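Local coordinates for glycerate dehydrogenase (PDB 6P2I), which acts as an NADPH-binding reductase of acyclic imino acids, probably converting them to the corresponding amino acids, at residues K167-N172 with Q182-T187; G146-G151 with E188-S193. All coordinates share one frame; numbering follows the deposited sequence.

Contact 1 of 2, residues K167-N172 with Q182-T187. With NAP (NADP nicotinamide-adenine-dinucleotide phosphate), chain C.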
ATOM      1  N   LYS A 167      -7.182  -4.204  14.749  1.00 23.08           N
ATOM      2  CA  LYS A 167      -7.166  -3.847  16.164  1.00 22.17           C
ATOM      3  C   LYS A 167      -6.089  -2.794  16.354  1.00 23.73           C
ATOM      4  O   LYS A 167      -4.939  -3.012  15.963  1.00 26.30           O
ATOM      5  CB  LYS A 167      -6.886  -5.059  17.046  1.00 23.69           C
ATOM      6  CG  LYS A 167      -7.387  -6.363  16.457  1.00 46.29           C
ATOM      7  CD  LYS A 167      -8.012  -7.259  17.510  1.00 60.97           C
ATOM      8  CE  LYS A 167      -8.695  -8.461  16.869  1.00 65.13           C
ATOM      9  NZ  LYS A 167      -9.412  -9.289  17.874  1.00 75.59           N
ATOM     10  N   VAL A 168      -6.460  -1.641  16.909  1.00 23.52           N
ATOM     11  CA  VAL A 168      -5.530  -0.524  17.053  1.00 22.14           C
ATOM     12  C   VAL A 168      -5.182  -0.358  18.521  1.00 22.80           C
ATOM     13  O   VAL A 168      -6.071  -0.152  19.357  1.00 25.52           O
ATOM     14  CB  VAL A 168      -6.113   0.779  16.487  1.00 22.94           C
ATOM     15  CG1 VAL A 168      -5.076   1.898  16.570  1.00 23.41           C
ATOM     16  CG2 VAL A 168      -6.583   0.559  15.048  1.00 23.07           C
ATOM     17  N   ILE A 169      -3.891  -0.442  18.834  1.00 19.37           N
ATOM     18  CA  ILE A 169      -3.388  -0.103  20.155  1.00 20.28           C
ATOM     19  C   ILE A 169      -2.354   1.007  19.983  1.00 21.04           C
ATOM     20  O   ILE A 169      -1.902   1.304  18.876  1.00 21.59           O
ATOM     21  CB  ILE A 169      -2.810  -1.324  20.908  1.00 21.62           C
ATOM     22  CG1 ILE A 169      -1.514  -1.814  20.256  1.00 20.40           C
ATOM     23  CG2 ILE A 169      -3.854  -2.456  21.010  1.00 24.19           C
ATOM     24  CD1 ILE A 169      -0.922  -3.048  20.921  1.00 24.39           C
ATOM     25  N   GLY A 170      -2.005   1.656  21.085  1.00 22.41           N
ATOM     26  CA  GLY A 170      -1.134   2.804  20.939  1.00 20.77           C
ATOM     27  C   GLY A 170      -0.742   3.375  22.279  1.00 23.45           C
ATOM     28  O   GLY A 170      -1.174   2.908  23.339  1.00 26.46           O
ATOM     29  N   LEU A 171       0.104   4.398  22.220  1.00 22.52           N
ATOM     30  CA  LEU A 171       0.560   5.034  23.442  1.00 23.61           C
ATOM     31  C   LEU A 171       0.887   6.484  23.160  1.00 24.74           C
ATOM     32  O   LEU A 171       1.268   6.853  22.044  1.00 24.54           O
ATOM     33  CB  LEU A 171       1.781   4.330  24.053  1.00 25.81           C
ATOM     34  CG  LEU A 171       3.130   4.312  23.335  1.00 31.36           C
ATOM     35  CD1 LEU A 171       3.957   5.529  23.680  1.00 33.08           C
ATOM     36  CD2 LEU A 171       3.904   3.072  23.733  1.00 32.39           C
ATOM     37  N   ASN A 172       0.732   7.298  24.197  1.00 23.96           N
ATOM     38  CA  ASN A 172       1.153   8.681  24.169  1.00 21.58           C
ATOM     39  C   ASN A 172       1.873   8.956  25.484  1.00 23.46           C
ATOM     40  O   ASN A 172       2.141   8.043  26.273  1.00 27.60           O
ATOM     41  CB  ASN A 172      -0.042   9.615  23.912  1.00 23.39           C
ATOM     42  CG  ASN A 172      -1.122   9.514  24.988  1.00 26.25           C
ATOM     43  OD1 ASN A 172      -0.901   8.973  26.071  1.00 26.10           O
ATOM     44  ND2 ASN A 172      -2.303  10.039  24.681  1.00 26.41           N
ATOM     45  N   GLN A 182      -6.850   1.457  21.924  1.00 26.66           N
ATOM     46  CA  GLN A 182      -6.590   0.841  23.222  1.00 25.77           C
ATOM     47  C   GLN A 182      -5.167   1.188  23.641  1.00 28.80           C
ATOM     48  O   GLN A 182      -4.204   0.795  22.975  1.00 27.45           O
ATOM     49  CB  GLN A 182      -6.775  -0.669  23.157  1.00 29.13           C
ATOM     50  CG  GLN A 182      -6.343  -1.380  24.424  1.00 35.43           C
ATOM     51  CD  GLN A 182      -7.501  -1.631  25.375  1.00 65.27           C
ATOM     52  OE1 GLN A 182      -8.015  -0.709  26.011  1.00 73.13           O
ATOM     53  NE2 GLN A 182      -7.925  -2.885  25.464  1.00 71.88           N
ATOM     54  N   GLN A 183      -5.020   1.930  24.729  1.00 24.74           N
ATOM     55  CA  GLN A 183      -3.705   2.433  25.084  1.00 23.60           C
ATOM     56  C   GLN A 183      -3.002   1.495  26.056  1.00 27.95           C
ATOM     57  O   GLN A 183      -3.609   0.970  26.994  1.00 30.07           O
ATOM     58  CB  GLN A 183      -3.822   3.855  25.636  1.00 25.66           C
ATOM     59  CG  GLN A 183      -4.199   4.788  24.506  1.00 27.07           C
ATOM     60  CD  GLN A 183      -4.745   6.134  24.938  1.00 25.87           C
ATOM     61  OE1 GLN A 183      -5.894   6.463  24.630  1.00 31.34           O
ATOM     62  NE2 GLN A 183      -3.922   6.933  25.614  1.00 25.06           N
ATOM     63  N   VAL A 184      -1.719   1.252  25.780  1.00 25.58           N
ATOM     64  CA  VAL A 184      -0.893   0.279  26.486  1.00 24.43           C
ATOM     65  C   VAL A 184       0.478   0.903  26.717  1.00 27.29           C
ATOM     66  O   VAL A 184       0.808   1.942  26.144  1.00 27.89           O
ATOM     67  CB  VAL A 184      -0.753  -1.034  25.687  1.00 25.82           C
ATOM     68  CG1 VAL A 184      -2.128  -1.652  25.426  1.00 33.03           C
ATOM     69  CG2 VAL A 184      -0.039  -0.764  24.373  1.00 27.02           C
ATOM     70  N   ASP A 185       1.294   0.251  27.553  1.00 28.87           N
ATOM     71  CA  ASP A 185       2.681   0.691  27.652  1.00 33.59           C
ATOM     72  C   ASP A 185       3.509   0.107  26.498  1.00 35.52           C
ATOM     73  O   ASP A 185       3.037  -0.736  25.724  1.00 31.46           O
ATOM     74  CB  ASP A 185       3.266   0.364  29.040  1.00 41.25           C
ATOM     75  CG  ASP A 185       3.580  -1.121  29.258  1.00 45.28           C
ATOM     76  OD1 ASP A 185       3.333  -1.973  28.387  1.00 42.65           O
ATOM     77  OD2 ASP A 185       4.084  -1.441  30.356  1.00 55.68           O
ATOM     78  N   ILE A 186       4.749   0.592  26.361  1.00 29.88           N
ATOM     79  CA  ILE A 186       5.517   0.297  25.149  1.00 27.28           C
ATOM     80  C   ILE A 186       5.939  -1.170  25.110  1.00 27.41           C
ATOM     81  O   ILE A 186       6.054  -1.760  24.025  1.00 28.35           O
ATOM     82  CB  ILE A 186       6.728   1.244  25.027  1.00 26.88           C
ATOM     83  CG1 ILE A 186       7.388   1.104  23.656  1.00 24.13           C
ATOM     84  CG2 ILE A 186       7.750   1.000  26.151  1.00 28.14           C
ATOM     85  CD1 ILE A 186       7.966   2.415  23.118  1.00 33.99           C
ATOM     86  N   THR A 187       6.169  -1.781  26.274  1.00 31.01           N
ATOM     87  CA  THR A 187       6.533  -3.193  26.312  1.00 29.38           C
ATOM     88  C   THR A 187       5.405  -4.051  25.755  1.00 33.23           C
ATOM     89  O   THR A 187       5.628  -4.907  24.889  1.00 31.01           O
ATOM     90  CB  THR A 187       6.876  -3.610  27.744  1.00 30.71           C
ATOM     91  OG1 THR A 187       8.061  -2.926  28.169  1.00 34.39           O
ATOM     92  CG2 THR A 187       7.105  -5.111  27.837  1.00 35.68           C
TER
HETATM   93  PA  NAP C 401       1.534  15.334  17.420  1.00 21.62           P
HETATM   94  O1A NAP C 401       2.287  16.305  18.305  1.00 22.64           O
HETATM   95  O2A NAP C 401       0.125  15.645  17.010  1.00 21.02           O
HETATM   96  O5B NAP C 401       1.519  13.919  18.161  1.00 22.26           O
HETATM   97  C5B NAP C 401       2.669  13.426  18.840  1.00 22.60           C
HETATM   98  C4B NAP C 401       2.242  12.180  19.607  1.00 23.10           C
HETATM   99  O4B NAP C 401       3.412  11.626  20.213  1.00 25.29           O
HETATM  100  C3B NAP C 401       1.271  12.502  20.747  1.00 21.31           C
HETATM  101  O3B NAP C 401       0.420  11.361  20.976  1.00 23.54           O
HETATM  102  C2B NAP C 401       2.177  12.658  21.944  1.00 24.59           C
HETATM  103  O2B NAP C 401       1.521  12.395  23.175  1.00 24.99           O
HETATM  104  C1B NAP C 401       3.182  11.567  21.625  1.00 26.11           C
HETATM  105  N9A NAP C 401       4.419  11.738  22.401  1.00 24.92           N
HETATM  106  C8A NAP C 401       5.167  12.855  22.505  1.00 26.79           C
HETATM  107  N7A NAP C 401       6.222  12.638  23.329  1.00 25.88           N
HETATM  108  C5A NAP C 401       6.126  11.369  23.767  1.00 30.94           C
HETATM  109  C6A NAP C 401       6.909  10.492  24.660  1.00 32.67           C
HETATM  110  N6A NAP C 401       8.029  10.952  25.268  1.00 31.48           N
HETATM  111  N1A NAP C 401       6.467   9.230  24.838  1.00 30.10           N
HETATM  112  C2A NAP C 401       5.353   8.757  24.237  1.00 31.41           C
HETATM  113  N3A NAP C 401       4.584   9.489  23.409  1.00 25.00           N
HETATM  114  C4A NAP C 401       4.932  10.782  23.153  1.00 25.99           C
HETATM  115  O3  NAP C 401       2.516  15.062  16.167  1.00 20.57           O
HETATM  116  PN  NAP C 401       2.105  14.607  14.680  1.00 21.00           P
HETATM  117  O1N NAP C 401       1.503  15.768  13.929  1.00 22.24           O
HETATM  118  O2N NAP C 401       1.322  13.315  14.742  1.00 20.02           O
HETATM  119  O5D NAP C 401       3.563  14.345  14.060  1.00 21.87           O
HETATM  120  C5D NAP C 401       4.424  13.356  14.637  1.00 21.60           C
HETATM  121  C4D NAP C 401       5.782  13.365  13.949  1.00 23.08           C
HETATM  122  O4D NAP C 401       5.623  12.963  12.592  1.00 23.54           O
HETATM  123  C3D NAP C 401       6.425  14.740  13.833  1.00 24.46           C
HETATM  124  O3D NAP C 401       7.105  15.136  15.034  1.00 26.25           O
HETATM  125  C2D NAP C 401       7.364  14.555  12.650  1.00 23.48           C
HETATM  126  O2D NAP C 401       8.676  14.231  13.126  1.00 25.44           O
HETATM  127  C1D NAP C 401       6.765  13.389  11.860  1.00 21.91           C
HETATM  128  N1N NAP C 401       6.382  13.821  10.510  1.00 24.53           N
HETATM  129  C2N NAP C 401       6.890  13.180   9.443  1.00 24.42           C
HETATM  130  C3N NAP C 401       6.566  13.572   8.147  1.00 22.20           C
HETATM  131  C7N NAP C 401       7.169  12.858   6.963  1.00 24.82           C
HETATM  132  O7N NAP C 401       7.135  13.391   5.863  1.00 26.71           O
HETATM  133  N7N NAP C 401       7.788  11.680   7.130  1.00 21.84           N
HETATM  134  C4N NAP C 401       5.697  14.652   7.967  1.00 25.25           C
HETATM  135  C5N NAP C 401       5.189  15.310   9.089  1.00 22.28           C
HETATM  136  C6N NAP C 401       5.547  14.863  10.355  1.00 23.32           C
HETATM  137  P2B NAP C 401       0.696  13.514  23.998  1.00 26.02           P
HETATM  138  O1X NAP C 401       1.655  14.678  24.181  1.00 27.02           O
HETATM  139  O2X NAP C 401      -0.471  13.874  23.120  1.00 30.92           O
HETATM  140  O3X NAP C 401       0.288  12.787  25.251  1.00 27.96           O
HETATM  141  O   HOH W   1      -0.992   6.235  26.373  1.00 28.67           O
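Leu171 reaches over the first turn of helix 186-192 and meets Ile186 there, slanting past it with CD2 3.6 Å from Ile186 CB. On the way its CB rests 3.3 Å from Val184 O. With CG between the backbone N and the carbonyl carbon (chi1 66°) and chi2 at 88°, the fork is turned so that CD2 meets the helix and CD1 lies 3.6 Å from C2A of the NADP adenine; a forked aliphatic side chain suits a place with two such neighbours. Val184 is held mainly by its backbone: Val184 N donates a hydrogen bond to Gly170 O at 3.0 Å. Its CG2 faces Ile169 CD1 at 4.2 Å. Two further backbone bonds, Gly170 N to Gln182 O and Gln182 N to Val168 O, complete the parallel pairing. Here the short strand 182-183 forms the edge of the Rossmann-type nucleotide-binding sheet, and strand 167-171 runs toward the adenosine ribose. Gln183, extended beyond CG, passes beside Gly170 O, and its amide stands almost upright to that of Asn172, the planes 83° apart. Gln183 NE2 and Asn172 ND2 are not bonded to each other; both donate to Arg176 O, while Gln183 OE1 accepts from Val178 N. A water bridges the segments, accepting from Gln183 NE2 at 3.1 Å and from Asn172 N at 3.0 Å. Asn172 also packs its CB against O2B, the ribose oxygen bearing the 2'-phosphate; a neutral amide at this strand end is consistent with use of the phosphorylated cofactor.

Contact 2 of 2, residues G146-G151 with E188-S193. With NAP (NADP nicotinamide-adenine-dinucleotide phosphate), chain C.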
ATOM      1  N   GLY A 146       0.187  -1.199  16.305  1.00 20.90           N
ATOM      2  CA  GLY A 146       0.539  -0.454  17.498  1.00 20.84           C
ATOM      3  C   GLY A 146       1.161   0.869  17.106  1.00 22.79           C
ATOM      4  O   GLY A 146       2.139   0.911  16.348  1.00 23.05           O
ATOM      5  N   LEU A 147       0.580   1.955  17.590  1.00 20.51           N
ATOM      6  CA  LEU A 147       0.969   3.307  17.200  1.00 19.46           C
ATOM      7  C   LEU A 147       1.720   3.937  18.364  1.00 20.72           C
ATOM      8  O   LEU A 147       1.142   4.175  19.428  1.00 22.56           O
ATOM      9  CB  LEU A 147      -0.266   4.117  16.811  1.00 18.92           C
ATOM     10  CG  LEU A 147      -1.157   3.454  15.746  1.00 20.33           C
ATOM     11  CD1 LEU A 147      -2.457   4.234  15.522  1.00 20.65           C
ATOM     12  CD2 LEU A 147      -0.387   3.309  14.441  1.00 22.76           C
ATOM     13  N   ILE A 148       3.018   4.184  18.176  1.00 19.86           N
ATOM     14  CA  ILE A 148       3.827   4.870  19.177  1.00 19.60           C
ATOM     15  C   ILE A 148       3.697   6.359  18.863  1.00 25.63           C
ATOM     16  O   ILE A 148       4.376   6.884  17.974  1.00 23.91           O
ATOM     17  CB  ILE A 148       5.282   4.395  19.164  1.00 20.25           C
ATOM     18  CG1 ILE A 148       5.362   2.895  19.449  1.00 24.20           C
ATOM     19  CG2 ILE A 148       6.136   5.201  20.173  1.00 20.66           C
ATOM     20  CD1 ILE A 148       6.750   2.303  19.245  1.00 26.47           C
ATOM     21  N   GLY A 149       2.794   7.032  19.577  1.00 21.77           N
ATOM     22  CA  GLY A 149       2.380   8.376  19.219  1.00 22.60           C
ATOM     23  C   GLY A 149       1.017   8.338  18.565  1.00 23.97           C
ATOM     24  O   GLY A 149       0.831   7.656  17.550  1.00 22.38           O
ATOM     25  N   ILE A 150       0.043   9.034  19.154  1.00 22.35           N
ATOM     26  CA  ILE A 150      -1.338   8.965  18.697  1.00 19.06           C
ATOM     27  C   ILE A 150      -1.904  10.379  18.680  1.00 24.65           C
ATOM     28  O   ILE A 150      -2.990  10.645  19.215  1.00 22.40           O
ATOM     29  CB  ILE A 150      -2.172   8.000  19.568  1.00 22.96           C
ATOM     30  CG1 ILE A 150      -1.920   8.244  21.059  1.00 22.71           C
ATOM     31  CG2 ILE A 150      -1.833   6.556  19.234  1.00 23.27           C
ATOM     32  CD1 ILE A 150      -2.677   7.269  21.960  1.00 21.42           C
ATOM     33  N   GLY A 151      -1.164  11.288  18.057  1.00 20.14           N
ATOM     34  CA  GLY A 151      -1.567  12.663  17.844  1.00 20.96           C
ATOM     35  C   GLY A 151      -2.210  12.837  16.484  1.00 22.15           C
ATOM     36  O   GLY A 151      -3.012  12.002  16.051  1.00 21.50           O
ATOM     37  N   GLU A 188       4.178  -3.825  26.232  1.00 33.96           N
ATOM     38  CA  GLU A 188       3.044  -4.554  25.674  1.00 30.38           C
ATOM     39  C   GLU A 188       2.858  -4.235  24.199  1.00 28.81           C
ATOM     40  O   GLU A 188       2.561  -5.128  23.400  1.00 30.26           O
ATOM     41  CB  GLU A 188       1.762  -4.249  26.441  1.00 33.03           C
ATOM     42  CG  GLU A 188       0.596  -5.074  25.925  1.00 44.18           C
ATOM     43  CD  GLU A 188      -0.661  -4.920  26.743  1.00 58.03           C
ATOM     44  OE1 GLU A 188      -0.655  -4.126  27.707  1.00 62.24           O
ATOM     45  OE2 GLU A 188      -1.658  -5.602  26.420  1.00 58.05           O
ATOM     46  N   LEU A 189       3.032  -2.969  23.810  1.00 26.41           N
ATOM     47  CA  LEU A 189       2.878  -2.637  22.398  1.00 24.65           C
ATOM     48  C   LEU A 189       3.847  -3.439  21.540  1.00 27.95           C
ATOM     49  O   LEU A 189       3.457  -3.999  20.507  1.00 26.75           O
ATOM     50  CB  LEU A 189       3.091  -1.143  22.169  1.00 24.26           C
ATOM     51  CG  LEU A 189       2.713  -0.609  20.786  1.00 22.15           C
ATOM     52  CD1 LEU A 189       2.216   0.828  20.912  1.00 27.20           C
ATOM     53  CD2 LEU A 189       3.875  -0.699  19.761  1.00 21.71           C
ATOM     54  N   MET A 190       5.117  -3.505  21.955  1.00 26.49           N
ATOM     55  CA  MET A 190       6.109  -4.237  21.176  1.00 30.13           C
ATOM     56  C   MET A 190       5.803  -5.728  21.147  1.00 30.24           C
ATOM     57  O   MET A 190       6.050  -6.383  20.132  1.00 29.23           O
ATOM     58  CB  MET A 190       7.516  -3.993  21.730  1.00 31.27           C
ATOM     59  CG  MET A 190       7.948  -2.522  21.727  1.00 28.47           C
ATOM     60  SD  MET A 190       7.974  -1.784  20.086  1.00 30.08           S
ATOM     61  CE  MET A 190       9.423  -2.564  19.369  1.00 31.67           C
ATOM     62  N   LYS A 191       5.254  -6.274  22.237  1.00 27.25           N
ATOM     63  CA  LYS A 191       4.975  -7.706  22.287  1.00 30.38           C
ATOM     64  C   LYS A 191       3.764  -8.077  21.439  1.00 31.79           C
ATOM     65  O   LYS A 191       3.751  -9.136  20.802  1.00 29.20           O
ATOM     66  CB  LYS A 191       4.743  -8.150  23.730  1.00 27.55           C
ATOM     67  CG  LYS A 191       5.988  -8.261  24.592  1.00 34.66           C
ATOM     68  CD  LYS A 191       5.596  -8.617  26.018  1.00 39.14           C
ATOM     69  CE  LYS A 191       6.805  -8.772  26.922  1.00 49.46           C
ATOM     70  NZ  LYS A 191       6.407  -8.784  28.360  1.00 57.41           N
ATOM     71  N   LYS A 192       2.731  -7.232  21.430  1.00 28.10           N
ATOM     72  CA  LYS A 192       1.438  -7.642  20.893  1.00 28.25           C
ATOM     73  C   LYS A 192       1.182  -7.170  19.466  1.00 27.62           C
ATOM     74  O   LYS A 192       0.274  -7.701  18.817  1.00 29.12           O
ATOM     75  CB  LYS A 192       0.302  -7.130  21.788  1.00 30.05           C
ATOM     76  CG  LYS A 192       0.346  -7.625  23.234  1.00 32.77           C
ATOM     77  CD  LYS A 192       0.164  -9.125  23.332  1.00 51.10           C
ATOM     78  CE  LYS A 192      -0.879  -9.480  24.388  1.00 63.10           C
ATOM     79  NZ  LYS A 192      -0.589  -8.866  25.715  1.00 68.02           N
ATOM     80  N   SER A 193       1.948  -6.208  18.957  1.00 24.54           N
ATOM     81  CA  SER A 193       1.646  -5.634  17.651  1.00 22.66           C
ATOM     82  C   SER A 193       2.144  -6.520  16.519  1.00 28.16           C
ATOM     83  O   SER A 193       3.274  -7.015  16.541  1.00 27.69           O
ATOM     84  CB  SER A 193       2.268  -4.244  17.501  1.00 24.40           C
ATOM     85  OG  SER A 193       1.793  -3.360  18.498  1.00 24.24           O
TER
HETATM   86  PA  NAP C 401       1.534  15.334  17.420  1.00 21.62           P
HETATM   87  O1A NAP C 401       2.287  16.305  18.305  1.00 22.64           O
HETATM   88  O2A NAP C 401       0.125  15.645  17.010  1.00 21.02           O
HETATM   89  O5B NAP C 401       1.519  13.919  18.161  1.00 22.26           O
HETATM   90  C5B NAP C 401       2.669  13.426  18.840  1.00 22.60           C
HETATM   91  C4B NAP C 401       2.242  12.180  19.607  1.00 23.10           C
HETATM   92  O4B NAP C 401       3.412  11.626  20.213  1.00 25.29           O
HETATM   93  C3B NAP C 401       1.271  12.502  20.747  1.00 21.31           C
HETATM   94  O3B NAP C 401       0.420  11.361  20.976  1.00 23.54           O
HETATM   95  C2B NAP C 401       2.177  12.658  21.944  1.00 24.59           C
HETATM   96  O2B NAP C 401       1.521  12.395  23.175  1.00 24.99           O
HETATM   97  C1B NAP C 401       3.182  11.567  21.625  1.00 26.11           C
HETATM   98  N9A NAP C 401       4.419  11.738  22.401  1.00 24.92           N
HETATM   99  C8A NAP C 401       5.167  12.855  22.505  1.00 26.79           C
HETATM  100  N7A NAP C 401       6.222  12.638  23.329  1.00 25.88           N
HETATM  101  C5A NAP C 401       6.126  11.369  23.767  1.00 30.94           C
HETATM  102  C6A NAP C 401       6.909  10.492  24.660  1.00 32.67           C
HETATM  103  N6A NAP C 401       8.029  10.952  25.268  1.00 31.48           N
HETATM  104  N1A NAP C 401       6.467   9.230  24.838  1.00 30.10           N
HETATM  105  C2A NAP C 401       5.353   8.757  24.237  1.00 31.41           C
HETATM  106  N3A NAP C 401       4.584   9.489  23.409  1.00 25.00           N
HETATM  107  C4A NAP C 401       4.932  10.782  23.153  1.00 25.99           C
HETATM  108  O3  NAP C 401       2.516  15.062  16.167  1.00 20.57           O
HETATM  109  PN  NAP C 401       2.105  14.607  14.680  1.00 21.00           P
HETATM  110  O1N NAP C 401       1.503  15.768  13.929  1.00 22.24           O
HETATM  111  O2N NAP C 401       1.322  13.315  14.742  1.00 20.02           O
HETATM  112  O5D NAP C 401       3.563  14.345  14.060  1.00 21.87           O
HETATM  113  C5D NAP C 401       4.424  13.356  14.637  1.00 21.60           C
HETATM  114  C4D NAP C 401       5.782  13.365  13.949  1.00 23.08           C
HETATM  115  O4D NAP C 401       5.623  12.963  12.592  1.00 23.54           O
HETATM  116  C3D NAP C 401       6.425  14.740  13.833  1.00 24.46           C
HETATM  117  O3D NAP C 401       7.105  15.136  15.034  1.00 26.25           O
HETATM  118  C2D NAP C 401       7.364  14.555  12.650  1.00 23.48           C
HETATM  119  O2D NAP C 401       8.676  14.231  13.126  1.00 25.44           O
HETATM  120  C1D NAP C 401       6.765  13.389  11.860  1.00 21.91           C
HETATM  121  N1N NAP C 401       6.382  13.821  10.510  1.00 24.53           N
HETATM  122  C2N NAP C 401       6.890  13.180   9.443  1.00 24.42           C
HETATM  123  C3N NAP C 401       6.566  13.572   8.147  1.00 22.20           C
HETATM  124  C7N NAP C 401       7.169  12.858   6.963  1.00 24.82           C
HETATM  125  O7N NAP C 401       7.135  13.391   5.863  1.00 26.71           O
HETATM  126  N7N NAP C 401       7.788  11.680   7.130  1.00 21.84           N
HETATM  127  C4N NAP C 401       5.697  14.652   7.967  1.00 25.25           C
HETATM  128  C5N NAP C 401       5.189  15.310   9.089  1.00 22.28           C
HETATM  129  C6N NAP C 401       5.547  14.863  10.355  1.00 23.32           C
HETATM  130  P2B NAP C 401       0.696  13.514  23.998  1.00 26.02           P
HETATM  131  O1X NAP C 401       1.655  14.678  24.181  1.00 27.02           O
HETATM  132  O2X NAP C 401      -0.471  13.874  23.120  1.00 30.92           O
HETATM  133  O3X NAP C 401       0.288  12.787  25.251  1.00 27.96           O
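With its CG anti to the backbone N (chi1 -169°), Leu189 pushes its two methyls toward the strand, and Ile148, whose CG1 lies beside its own backbone N (chi1 -60°), leans over to meet them, CG1 to Leu189 CD2 being 3.9 Å. This is helix-on-sheet packing in a Rossmann-type domain: strand 146-148 and helix 188-192 run at 145° to each other, their axes 8.8 Å apart, while helix 152-163 lies against Leu147 on the other face of the sheet. Leu189 CG also settles 3.9 Å from Gly146 CA, and its CD1 touches Leu147 O. Glycine suits position 146, since any CB would run into Leu189 CG and Ser193 OG. Cutting Leu189 back to an alanine is likely to leave a gap over Gly146 CA and Ile148 CG1 without its nearest helix partner. Further out, Met190 brings its sulfur, SD, to 4.3 Å from Ile148 CD1, a flexible apolar filler. Just past the helix, Ser193 OG donates to Leu189 O at 2.7 Å, which gives the buried hydroxyl a partner; Ser193 N reaches the same oxygen from the opposite face of its plane. Beyond the strand the chain enters the glycine-rich turn, where Gly149 and Gly151 leave room for the cofactor, and Ile150 N donates to the ribose oxygen O3B of NADP at 3.0 Å.

Contacts 1 and 2 are neighbours in one Rossmann-type sheet and share helix 186-192: contact 1 holds its beginning, contact 2 its later turn. Contact 2 lies deeper, its touching residues all buried, and joins by van der Waals packing, mostly apolar, with no hydrogen bond between its segments; contact 1, at the sheet edge, is only partly buried and combines backbone strand pairing with a water bridge from a glutamine side-chain amide to an asparagine backbone N. Strands 167-171 and 144-148 link them: Ile169 O lies 2.9 Å from Leu147 N, a probable hydrogen bond, as is Leu171 O to Gly149 N. Both strand ends reach NADP, contact 1 at adenine and 2'-phosphate, contact 2 at the ribose.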